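Side-chain contacts in glycosyltransferase (Streptomyces halstedii, PDB 3WAD), which is a glycosyltransferase of the GT-B clan, built from two Rossmann-like domains that each hold a parallel beta-sheet flanked by helices: residues E85-T88 against W89-H93; L360-V364 against P365-P369; V305-H308 against A309-S313; D374-R377 against R378-E382; A117-Q121 against W122-L126. All coordinates share one frame; numbering follows the deposited sequence.

The five contacts are local, each within a single run of chain at a helix start, helix end or turn. Contacts 1 and 5 fall in the N-terminal Rossmann-like half, at the start of helix 89-106 and the end of helix 109-122, with centres about 38 Å apart. Contacts 2, 3 and 4 fall in the C-terminal half. Contacts 2 and 4 touch: strand 359-361 leads through the turn of contact 2 into the helix of contact 4, and V361 O probably accepts a hydrogen bond from Q375 NE2 at 3.1 Å. Contact 3 stands apart from contact 4, about 9 Å between nearest atoms. Contacts 4 and 5 have the widest separation, about 53 Å between centres.

Contact 1: residues E85-T88 against W89-H93; sequences EKLT and WQYIH
Two hydrogen bonds tie T88 to the first turn of the helix that follows. Y91 N donates to T88 OG1 at 3.0 Å (164°), and I92 N donates to T88 O at 3.1 Å in a nearly straight bond (174°). The first depends on the T88 rotamer: chi1 of 62° sets OG1 between its own backbone N and carbonyl carbon, turned to the helix start. OG1 also lies 3.3 Å from Y91 CB, and the two side chains cross at about a right angle.

Apolar contacts fall on another side of the turn. L87 CD2 packs against the ring of Y91, 4.1 Å from Y91 CD2, and stands 4.2 Å from I92 CD1. M160 and R159 of helix 156-168 also touch L87, so this leucine lies between two helices.

The backbone adds a polar-to-carbon contact: K86 O comes within 3.2 Å of Y91 CB. L87, next in the chain, is the centre of an inverse gamma turn, in which the bond from T88 N to that same K86 O is weak. Y91 is tied at its far end as well, where its OH hydrogen-bonds T78 O.

T88 is thus a threonine N-cap, and L87, just before it, meets I92 four residues after it, the pairing of a hydrophobic staple at the start of helix 89-106.

Contact 2: residues L360-V364 against P365-P369; sequences LVTEV and PDLTP
T362 lays its methyl CG2 against the peptide that follows D366, 3.4 Å from D366 O, and reaches L367 CD1 at 4.1 Å. With chi1 at -59°, CG2 stands anti to the backbone N and faces the turn, while OG1 is directed to its partner Q375 OE1 on helix 369-381, a bond modelled so short that its length is doubtful.

The chain reverses through two overlapping turns. D366 N donates to E363 O at 3.0 Å, and L367 N to V364 O at 3.0 Å. Both donors sit well above the plane of the carbonyl they meet, about 50° out of it, and both bonds are bent. V364 and P365 have the backbone angles of a 3-10 turn.

Across the V364-P365 peptide, V364 CB is held 3.3 Å from P365 CD, a closeness set largely by the proline ring being bonded to the peptide N; the two side chains cross at about a right angle. V364 also touches W342.

A water joins the two sides, accepting from E363 N at 2.6 Å and donating to D366 OD2 at 2.6 Å, so the carboxylate is tied back to the start of the turn.

Successive tight turns of this sort link strand 359-361, the edge strand within this chain of the C-terminal Rossmann-like sheet, to helix 369-381, where T368 OG1 N-caps the helix by accepting from R371 N.

Contact 3: residues V305-H308 against A309-S313; sequences VPLH and ALLPS
Chi1 of 69° places V305 CG1 between its backbone N and carbonyl carbon, and chi1 of -178° swings L310 CG away from its own N, bringing the two branched side chains together at about a right angle. V305 CG1 touches L310 CD2 at 3.6 Å, and L239 of helix 237-240 packs on both residues. On another side of the turn L307 and L311 lie side by side, pointing the same way, with L307 CG 4.1 Å from L311 CD1; N328 of helix 323-332 touches both.

P306 is the N-cap of helix 307-310, and its carbonyl is gripped twice. L310 N meets P306 O at 3.0 Å in the carbonyl plane, whereas A309 N approaches the same oxygen from above that plane, with a more bent bond of 134°. L311 N to L307 O, at 2.6 Å, is a short and nearly straight helical bond. This short helix lies in the connection from strand 299-302, at one edge of the C-terminal Rossmann-like sheet, back to strand 314-319 in its interior.

L311 and P312 have 3-10 geometry. P312 has no N-H to give, and its CD lies 3.2 Å from H308 O. H308 packs on Y332 and on T49 of the second subunit. Beyond the proline, S313 N and S313 OG both bond to L310 O, OG lying in the carbonyl plane at 3.0 Å.

Contact 4: residues D374-R377 against R378-E382; sequences DQLR and RLIAE
L376 and I380, one helical turn apart, meet methyl to methyl, with L376 CD1 4.3 Å from I380 CD1. The isoleucine's CB points back to the preceding turn, and its CB and CD1 rest near L376 O. Its chi1 of -91° lies away from the usual staggered positions, with CG2 only roughly anti to the backbone N. Both side chains also pack on A316 of strand 314-319, so this flank of the helix faces the sheet. L379 is turned to another part of the same sheet, touching L337 and L360.

R378 leaves the helix in a different direction. Its CG passes 3.4 Å from D374 O, and the chain then bends at chi3 (55°) to bring the guanidinium up to E382, the first residue past the helical conformation. The grip is side-on and bidentate: R378 NE donates to E382 OE1 at 2.7 Å, and R378 NH2 to E382 OE2 at 2.7 Å. Both oxygens are met on their syn side, and both lie close to the guanidinium plane, which fixes the rotation of the two flat groups against each other. R377 pairs outside this stretch: its NH2 forms a salt bridge with D275 OD2.

Regular i to i+4 bonds run along the backbone, such as L379 N to Q375 O at 3.0 Å. A381 N to R377 O is more bent at 132°, and E382 N still bonds R378 O. Apolar residues towards the sheet, with an i to i+4 arginine-glutamate salt bridge at the terminus, mark helix 369-381 as an amphipathic flanking helix of the C-terminal Rossmann-like domain.

Contact 5: residues A117-Q121 against W122-L126; sequences AHARQ and WQPDL
W122 N donates to H118 O at 2.7 Å (157°), tilted out of the carbonyl plane. This bond belongs to the last turn of helix 109-122, the element that precedes strand 126-130 in the N-terminal Rossmann-like domain.

Beyond this backbone bond the two aromatic side chains run alongside each other. H118 (chi1 -173°) and W122 both hold CG anti to the backbone N, and both point the same way. The histidine offers a face to the tryptophan's CB, which sits 4.0 Å from the centroid of the H118 ring, 19° off the ring normal, in a CH-pi contact. The rings themselves are close to parallel, but slid so far apart that they barely overlap. H32 completes the cluster: its ND1 hydrogen-bonds H118 NE2, and its ring stacks on W122. L4 of strand 2-6 touches both aromatic residues, and R240 of the second subunit packs on H118.

The helix ends at W122; Q123 is the first residue to leave helical angles, with positive phi. Its backbone N makes at most a weak bond to A119 O, doubtful because that oxygen is crowded in the model. Q123 bends at chi2 to carry NE2 back to R120 O, a bond whose length is uncertain because the model is too tight there. The chain then passes into P124, which has no N-H to continue the helical bonding. P124 packs against L4 and the last turn of the helix, with P124 CD 4.0 Å from A119 CB.

Contact 1: residues E85-T88 against W89-H93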
# COMPACT_ATOMS: atom_id res chain seq x y z
N GLU B 85 36.92 3.42 -24.47
CA GLU B 85 37.16 3.69 -25.93
C GLU B 85 35.90 3.77 -26.74
O GLU B 85 35.90 4.38 -27.79
CB GLU B 85 38.06 2.65 -26.59
CG GLU B 85 37.55 1.20 -26.61
CD GLU B 85 37.77 0.52 -25.26
OE1 GLU B 85 37.95 1.21 -24.20
OE2 GLU B 85 37.77 -0.72 -25.26
N LYS B 86 34.83 3.14 -26.28
CA LYS B 86 33.55 3.18 -26.98
C LYS B 86 32.75 4.41 -26.61
O LYS B 86 31.80 4.78 -27.27
CB LYS B 86 32.71 1.98 -26.58
CG LYS B 86 33.40 0.64 -26.72
CD LYS B 86 33.41 0.31 -28.19
CE LYS B 86 33.12 -1.11 -28.44
NZ LYS B 86 33.73 -1.47 -29.80
N LEU B 87 33.13 5.06 -25.53
CA LEU B 87 32.37 6.21 -24.98
C LEU B 87 32.84 7.54 -25.60
O LEU B 87 33.26 8.47 -24.92
CB LEU B 87 32.46 6.22 -23.43
CG LEU B 87 31.68 5.06 -22.78
CD1 LEU B 87 31.80 5.08 -21.30
CD2 LEU B 87 30.19 5.08 -23.26
N THR B 88 32.72 7.63 -26.90
CA THR B 88 33.04 8.86 -27.62
C THR B 88 31.80 9.77 -27.66
O THR B 88 30.69 9.29 -27.47
CB THR B 88 33.33 8.54 -29.08
OG1 THR B 88 32.15 7.97 -29.63
CG2 THR B 88 34.47 7.46 -29.20
N TRP B 89 32.01 11.07 -27.95
CA TRP B 89 30.94 12.02 -28.20
C TRP B 89 29.95 11.44 -29.26
O TRP B 89 28.72 11.46 -29.02
CB TRP B 89 31.48 13.35 -28.70
CG TRP B 89 30.37 14.41 -28.81
CD1 TRP B 89 29.92 15.26 -27.80
CD2 TRP B 89 29.57 14.69 -29.96
NE1 TRP B 89 28.89 16.05 -28.27
CE2 TRP B 89 28.66 15.73 -29.60
CE3 TRP B 89 29.54 14.17 -31.28
CZ2 TRP B 89 27.73 16.25 -30.50
CZ3 TRP B 89 28.61 14.69 -32.17
CH2 TRP B 89 27.73 15.72 -31.79
N GLN B 90 30.45 10.87 -30.38
CA GLN B 90 29.55 10.38 -31.41
C GLN B 90 28.66 9.21 -30.93
O GLN B 90 27.45 9.13 -31.26
CB GLN B 90 30.30 9.90 -32.65
CG GLN B 90 29.39 9.78 -33.90
CD GLN B 90 28.61 11.12 -34.22
OE1 GLN B 90 29.22 12.18 -34.43
NE2 GLN B 90 27.25 11.05 -34.20
N TYR B 91 29.26 8.29 -30.21
CA TYR B 91 28.50 7.16 -29.65
C TYR B 91 27.39 7.59 -28.70
O TYR B 91 26.27 7.14 -28.82
CB TYR B 91 29.44 6.22 -28.90
CG TYR B 91 28.71 5.00 -28.28
CD1 TYR B 91 28.30 3.92 -29.07
CD2 TYR B 91 28.43 4.96 -26.94
CE1 TYR B 91 27.66 2.80 -28.51
CE2 TYR B 91 27.80 3.86 -26.34
CZ TYR B 91 27.42 2.78 -27.13
OH TYR B 91 26.78 1.72 -26.55
N ILE B 92 27.72 8.44 -27.71
CA ILE B 92 26.73 8.88 -26.72
C ILE B 92 25.61 9.75 -27.37
O ILE B 92 24.38 9.57 -27.13
CB ILE B 92 27.45 9.57 -25.58
CG1 ILE B 92 28.31 8.53 -24.89
CG2 ILE B 92 26.44 10.22 -24.58
CD1 ILE B 92 29.13 9.11 -23.77
N HIS B 93 26.03 10.61 -28.29
CA HIS B 93 25.12 11.30 -29.18
C HIS B 93 24.10 10.36 -29.83
O HIS B 93 22.86 10.63 -29.82
CB HIS B 93 25.92 12.02 -30.26
CG HIS B 93 25.06 12.66 -31.29
ND1 HIS B 93 24.45 11.93 -32.29
CD2 HIS B 93 24.68 13.94 -31.47
CE1 HIS B 93 23.73 12.73 -33.05
NE2 HIS B 93 23.85 13.96 -32.58

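Contact 2: residues L360-V364 against P365-P369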
# COMPACT_ATOMS: atom_id res chain seq x y z
N LEU B 360 29.18 -14.90 -6.25
CA LEU B 360 29.98 -15.48 -7.29
C LEU B 360 29.24 -15.24 -8.60
O LEU B 360 28.05 -15.20 -8.60
CB LEU B 360 30.17 -16.98 -7.04
CG LEU B 360 31.12 -17.31 -5.90
CD1 LEU B 360 31.15 -18.80 -5.74
CD2 LEU B 360 32.53 -16.71 -6.19
N VAL B 361 29.95 -15.00 -9.69
CA VAL B 361 29.31 -14.65 -10.95
C VAL B 361 29.64 -15.69 -12.03
O VAL B 361 30.80 -16.03 -12.19
CB VAL B 361 29.79 -13.22 -11.47
CG1 VAL B 361 29.13 -12.84 -12.77
CG2 VAL B 361 29.55 -12.10 -10.41
N THR B 362 28.65 -16.14 -12.80
CA THR B 362 28.94 -16.79 -14.08
C THR B 362 28.31 -16.08 -15.25
O THR B 362 27.10 -16.06 -15.34
CB THR B 362 28.49 -18.29 -14.11
OG1 THR B 362 29.17 -18.97 -13.06
CG2 THR B 362 28.87 -18.92 -15.44
N GLU B 363 29.09 -15.51 -16.16
CA GLU B 363 28.46 -14.86 -17.32
C GLU B 363 27.72 -15.85 -18.17
O GLU B 363 28.07 -17.02 -18.18
CB GLU B 363 29.49 -14.20 -18.20
CG GLU B 363 30.37 -13.24 -17.49
CD GLU B 363 29.69 -11.89 -17.16
OE1 GLU B 363 28.58 -11.58 -17.69
OE2 GLU B 363 30.28 -11.11 -16.37
N VAL B 364 26.72 -15.38 -18.89
CA VAL B 364 25.97 -16.24 -19.79
C VAL B 364 26.89 -17.10 -20.70
O VAL B 364 26.83 -18.33 -20.62
CB VAL B 364 24.90 -15.44 -20.58
CG1 VAL B 364 24.32 -16.24 -21.69
CG2 VAL B 364 23.76 -15.06 -19.64
N PRO B 365 27.77 -16.48 -21.54
CA PRO B 365 28.69 -17.31 -22.36
C PRO B 365 29.54 -18.39 -21.63
O PRO B 365 30.04 -19.29 -22.32
CB PRO B 365 29.62 -16.26 -23.03
CG PRO B 365 29.35 -14.96 -22.33
CD PRO B 365 27.94 -15.04 -21.83
N ASP B 366 29.72 -18.31 -20.30
CA ASP B 366 30.49 -19.31 -19.49
C ASP B 366 29.63 -20.28 -18.69
O ASP B 366 30.12 -20.97 -17.79
CB ASP B 366 31.38 -18.60 -18.46
CG ASP B 366 32.37 -17.68 -19.07
OD1 ASP B 366 32.75 -17.84 -20.26
OD2 ASP B 366 32.77 -16.77 -18.36
N LEU B 367 28.35 -20.30 -18.99
CA LEU B 367 27.40 -21.05 -18.22
C LEU B 367 27.57 -22.53 -18.52
O LEU B 367 27.40 -22.91 -19.64
CB LEU B 367 26.04 -20.62 -18.73
CG LEU B 367 24.82 -20.73 -17.89
CD1 LEU B 367 25.19 -20.33 -16.48
CD2 LEU B 367 23.80 -19.76 -18.55
N THR B 368 27.96 -23.34 -17.53
CA THR B 368 27.79 -24.79 -17.61
C THR B 368 27.05 -25.27 -16.36
O THR B 368 27.07 -24.60 -15.31
CB THR B 368 29.14 -25.57 -17.80
OG1 THR B 368 29.98 -25.42 -16.65
CG2 THR B 368 29.88 -25.03 -18.95
N PRO B 369 26.40 -26.46 -16.42
CA PRO B 369 25.73 -26.96 -15.18
C PRO B 369 26.74 -27.11 -14.04
O PRO B 369 26.50 -26.67 -12.89
CB PRO B 369 25.15 -28.29 -15.63
CG PRO B 369 24.90 -28.11 -17.09
CD PRO B 369 26.03 -27.25 -17.61
O HOH W 1 31.57 -16.25 -16.12

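Contact 3: residues V305-H308 against A309-S313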
# COMPACT_ATOMS: atom_id res chain seq x y z
N VAL B 305 7.27 -17.17 -5.93
CA VAL B 305 7.37 -17.14 -4.47
C VAL B 305 7.70 -15.74 -3.93
O VAL B 305 8.56 -15.07 -4.50
CB VAL B 305 8.41 -18.15 -3.96
CG1 VAL B 305 9.84 -17.69 -4.38
CG2 VAL B 305 8.24 -18.35 -2.43
N PRO B 306 7.01 -15.30 -2.86
CA PRO B 306 7.37 -14.03 -2.16
C PRO B 306 8.75 -14.09 -1.46
O PRO B 306 8.91 -14.72 -0.40
CB PRO B 306 6.23 -13.84 -1.18
CG PRO B 306 5.72 -15.29 -0.87
CD PRO B 306 5.87 -16.00 -2.22
N LEU B 307 9.74 -13.42 -2.05
CA LEU B 307 11.13 -13.48 -1.64
C LEU B 307 11.32 -13.09 -0.19
O LEU B 307 12.15 -13.63 0.51
CB LEU B 307 11.97 -12.52 -2.48
CG LEU B 307 12.80 -13.06 -3.64
CD1 LEU B 307 12.55 -14.53 -3.99
CD2 LEU B 307 12.70 -12.14 -4.84
N HIS B 308 10.56 -12.08 0.25
CA HIS B 308 10.71 -11.62 1.62
C HIS B 308 10.20 -12.69 2.53
O HIS B 308 10.64 -12.71 3.63
CB HIS B 308 9.94 -10.33 1.86
CG HIS B 308 8.51 -10.41 1.43
ND1 HIS B 308 7.46 -10.55 2.32
CD2 HIS B 308 7.95 -10.38 0.20
CE1 HIS B 308 6.32 -10.61 1.65
NE2 HIS B 308 6.59 -10.50 0.36
N ALA B 309 9.31 -13.61 2.11
CA ALA B 309 8.97 -14.74 3.08
C ALA B 309 9.97 -15.87 3.02
O ALA B 309 10.28 -16.50 4.06
CB ALA B 309 7.57 -15.31 2.88
N LEU B 310 10.50 -16.08 1.81
CA LEU B 310 11.48 -17.15 1.53
C LEU B 310 12.91 -16.80 2.00
O LEU B 310 13.54 -17.58 2.71
CB LEU B 310 11.47 -17.51 0.00
CG LEU B 310 12.42 -18.65 -0.44
CD1 LEU B 310 12.14 -20.00 0.24
CD2 LEU B 310 12.30 -18.80 -1.97
N LEU B 311 13.44 -15.66 1.58
CA LEU B 311 14.87 -15.42 1.77
C LEU B 311 15.41 -15.48 3.21
O LEU B 311 16.55 -15.82 3.38
CB LEU B 311 15.35 -14.14 1.08
CG LEU B 311 15.38 -14.18 -0.44
CD1 LEU B 311 15.84 -12.86 -0.87
CD2 LEU B 311 16.35 -15.30 -0.96
N PRO B 312 14.61 -15.11 4.26
CA PRO B 312 15.14 -15.25 5.66
C PRO B 312 15.65 -16.67 6.03
O PRO B 312 16.47 -16.83 6.95
CB PRO B 312 13.93 -14.90 6.51
CG PRO B 312 13.19 -13.90 5.63
CD PRO B 312 13.26 -14.51 4.27
N SER B 313 15.16 -17.68 5.33
CA SER B 313 15.62 -19.02 5.56
C SER B 313 16.61 -19.55 4.49
O SER B 313 16.87 -20.73 4.47
CB SER B 313 14.40 -19.95 5.67
OG SER B 313 13.74 -20.09 4.42

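Contact 4: residues D374-R377 against R378-E382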
# COMPACT_ATOMS: atom_id res chain seq x y z
N ASP B 374 29.11 -25.87 -8.78
CA ASP B 374 30.34 -25.65 -8.00
C ASP B 374 30.29 -24.32 -7.28
O ASP B 374 30.62 -24.23 -6.09
CB ASP B 374 31.59 -25.71 -8.88
CG ASP B 374 31.88 -27.12 -9.34
OD1 ASP B 374 31.28 -28.06 -8.76
OD2 ASP B 374 32.68 -27.27 -10.33
N GLN B 375 29.87 -23.26 -7.98
CA GLN B 375 29.70 -21.95 -7.31
C GLN B 375 28.70 -22.03 -6.14
O GLN B 375 28.97 -21.57 -5.03
CB GLN B 375 29.34 -20.92 -8.36
CG GLN B 375 30.49 -20.57 -9.27
CD GLN B 375 30.16 -19.38 -10.21
OE1 GLN B 375 29.05 -19.24 -10.68
NE2 GLN B 375 31.11 -18.54 -10.45
N LEU B 376 27.55 -22.65 -6.39
CA LEU B 376 26.53 -22.79 -5.36
C LEU B 376 27.04 -23.53 -4.14
O LEU B 376 26.75 -23.13 -2.99
CB LEU B 376 25.25 -23.46 -5.90
CG LEU B 376 24.02 -23.40 -4.97
CD1 LEU B 376 23.78 -21.99 -4.47
CD2 LEU B 376 22.76 -23.94 -5.64
N ARG B 377 27.81 -24.61 -4.40
CA ARG B 377 28.39 -25.38 -3.35
C ARG B 377 29.34 -24.51 -2.53
O ARG B 377 29.35 -24.62 -1.32
CB ARG B 377 29.08 -26.62 -3.94
CG ARG B 377 28.12 -27.70 -4.36
CD ARG B 377 28.87 -29.03 -4.55
NE ARG B 377 28.49 -29.79 -5.75
CZ ARG B 377 28.56 -31.13 -5.85
NH1 ARG B 377 28.92 -31.87 -4.81
NH2 ARG B 377 28.21 -31.75 -6.95
N ARG B 378 30.13 -23.63 -3.14
CA ARG B 378 30.96 -22.70 -2.37
C ARG B 378 30.21 -21.72 -1.48
O ARG B 378 30.55 -21.52 -0.30
CB ARG B 378 31.90 -21.94 -3.26
CG ARG B 378 32.89 -22.85 -3.97
CD ARG B 378 33.92 -22.03 -4.64
NE ARG B 378 34.53 -21.14 -3.66
CZ ARG B 378 35.11 -19.98 -3.94
NH1 ARG B 378 35.15 -19.48 -5.16
NH2 ARG B 378 35.65 -19.30 -2.95
N LEU B 379 29.15 -21.14 -2.03
CA LEU B 379 28.28 -20.20 -1.28
C LEU B 379 27.71 -20.83 -0.02
O LEU B 379 27.66 -20.18 1.04
CB LEU B 379 27.14 -19.73 -2.17
CG LEU B 379 27.55 -18.86 -3.36
CD1 LEU B 379 26.31 -18.28 -3.99
CD2 LEU B 379 28.48 -17.78 -2.86
N ILE B 380 27.31 -22.10 -0.17
CA ILE B 380 26.80 -22.97 0.89
C ILE B 380 27.92 -23.30 1.90
O ILE B 380 27.68 -23.28 3.11
CB ILE B 380 26.20 -24.33 0.28
CG1 ILE B 380 24.72 -24.26 -0.04
CG2 ILE B 380 26.25 -25.47 1.27
CD1 ILE B 380 24.20 -22.86 -0.23
N ALA B 381 29.13 -23.57 1.40
CA ALA B 381 30.21 -24.16 2.24
C ALA B 381 31.13 -23.14 2.90
O ALA B 381 31.51 -23.32 4.04
CB ALA B 381 31.05 -25.14 1.44
N GLU B 382 31.51 -22.10 2.18
CA GLU B 382 32.46 -21.16 2.76
C GLU B 382 31.79 -19.96 3.39
O GLU B 382 31.24 -19.12 2.68
CB GLU B 382 33.39 -20.69 1.68
CG GLU B 382 34.15 -21.82 1.04
CD GLU B 382 34.69 -21.42 -0.28
OE1 GLU B 382 34.66 -22.25 -1.19
OE2 GLU B 382 35.10 -20.26 -0.46

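Contact 5: residues A117-Q121 against W122-L126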
# COMPACT_ATOMS: atom_id res chain seq x y z
N ALA B 117 -2.19 18.36 -18.36
CA ALA B 117 -3.57 18.72 -17.97
C ALA B 117 -3.88 18.41 -16.54
O ALA B 117 -4.41 19.28 -15.86
CB ALA B 117 -4.61 18.10 -18.89
N HIS B 118 -3.54 17.19 -16.05
CA HIS B 118 -3.70 16.82 -14.62
C HIS B 118 -2.84 17.65 -13.68
O HIS B 118 -3.25 17.99 -12.52
CB HIS B 118 -3.38 15.32 -14.38
CG HIS B 118 -3.69 14.86 -12.99
ND1 HIS B 118 -4.98 14.81 -12.51
CD2 HIS B 118 -2.90 14.43 -11.97
CE1 HIS B 118 -4.97 14.39 -11.25
NE2 HIS B 118 -3.72 14.16 -10.90
N ALA B 119 -1.60 17.90 -14.10
CA ALA B 119 -0.73 18.74 -13.22
C ALA B 119 -1.37 20.15 -13.12
O ALA B 119 -1.45 20.68 -12.03
CB ALA B 119 0.80 18.78 -13.69
N ARG B 120 -1.93 20.64 -14.23
CA ARG B 120 -2.51 22.03 -14.25
C ARG B 120 -3.74 22.05 -13.33
O ARG B 120 -3.80 22.87 -12.38
CB ARG B 120 -2.82 22.53 -15.65
CG ARG B 120 -1.62 22.71 -16.56
CD ARG B 120 -1.83 23.81 -17.65
NE ARG B 120 -1.62 23.33 -19.03
CZ ARG B 120 -0.56 23.55 -19.83
NH1 ARG B 120 0.54 24.22 -19.42
NH2 ARG B 120 -0.56 23.04 -21.06
N GLN B 121 -4.62 21.06 -13.49
CA GLN B 121 -5.78 20.91 -12.61
C GLN B 121 -5.42 20.69 -11.18
O GLN B 121 -5.80 21.48 -10.32
CB GLN B 121 -6.69 19.78 -13.08
CG GLN B 121 -7.54 20.19 -14.22
CD GLN B 121 -8.07 21.67 -14.08
OE1 GLN B 121 -8.74 22.05 -13.08
NE2 GLN B 121 -7.76 22.51 -15.11
N TRP B 122 -4.71 19.61 -10.90
CA TRP B 122 -4.42 19.20 -9.51
C TRP B 122 -3.40 20.05 -8.83
O TRP B 122 -3.22 20.00 -7.57
CB TRP B 122 -3.83 17.74 -9.49
CG TRP B 122 -3.94 17.05 -8.12
CD1 TRP B 122 -5.06 17.07 -7.30
CD2 TRP B 122 -3.00 16.16 -7.47
NE1 TRP B 122 -4.87 16.32 -6.22
CE2 TRP B 122 -3.62 15.73 -6.26
CE3 TRP B 122 -1.73 15.67 -7.78
CZ2 TRP B 122 -3.00 14.84 -5.35
CZ3 TRP B 122 -1.10 14.80 -6.88
CH2 TRP B 122 -1.73 14.40 -5.65
N GLN B 123 -2.58 20.67 -9.67
CA GLN B 123 -1.41 21.46 -9.25
C GLN B 123 -0.57 20.83 -8.13
O GLN B 123 -0.52 21.37 -7.07
CB GLN B 123 -1.85 22.92 -8.90
CG GLN B 123 -2.42 23.68 -10.15
CD GLN B 123 -1.33 24.24 -11.03
OE1 GLN B 123 -0.22 24.41 -10.56
NE2 GLN B 123 -1.64 24.55 -12.32
N PRO B 124 0.19 19.74 -8.41
CA PRO B 124 0.98 19.08 -7.39
C PRO B 124 2.11 19.92 -6.76
O PRO B 124 2.67 20.72 -7.43
CB PRO B 124 1.60 17.92 -8.17
CG PRO B 124 1.78 18.40 -9.44
CD PRO B 124 0.54 19.25 -9.74
N ASP B 125 2.51 19.68 -5.52
CA ASP B 125 3.68 20.37 -4.97
C ASP B 125 5.02 19.72 -5.24
O ASP B 125 6.10 20.35 -4.99
CB ASP B 125 3.54 20.48 -3.46
CG ASP B 125 2.22 21.20 -3.08
OD1 ASP B 125 2.10 22.41 -3.44
OD2 ASP B 125 1.25 20.53 -2.61
N LEU B 126 4.97 18.43 -5.64
CA LEU B 126 6.20 17.61 -5.98
C LEU B 126 5.79 16.63 -7.12
O LEU B 126 4.67 16.04 -7.05
CB LEU B 126 6.68 16.92 -4.70
CG LEU B 126 8.01 16.11 -4.73
CD1 LEU B 126 9.19 17.07 -4.99
CD2 LEU B 126 8.17 15.35 -3.49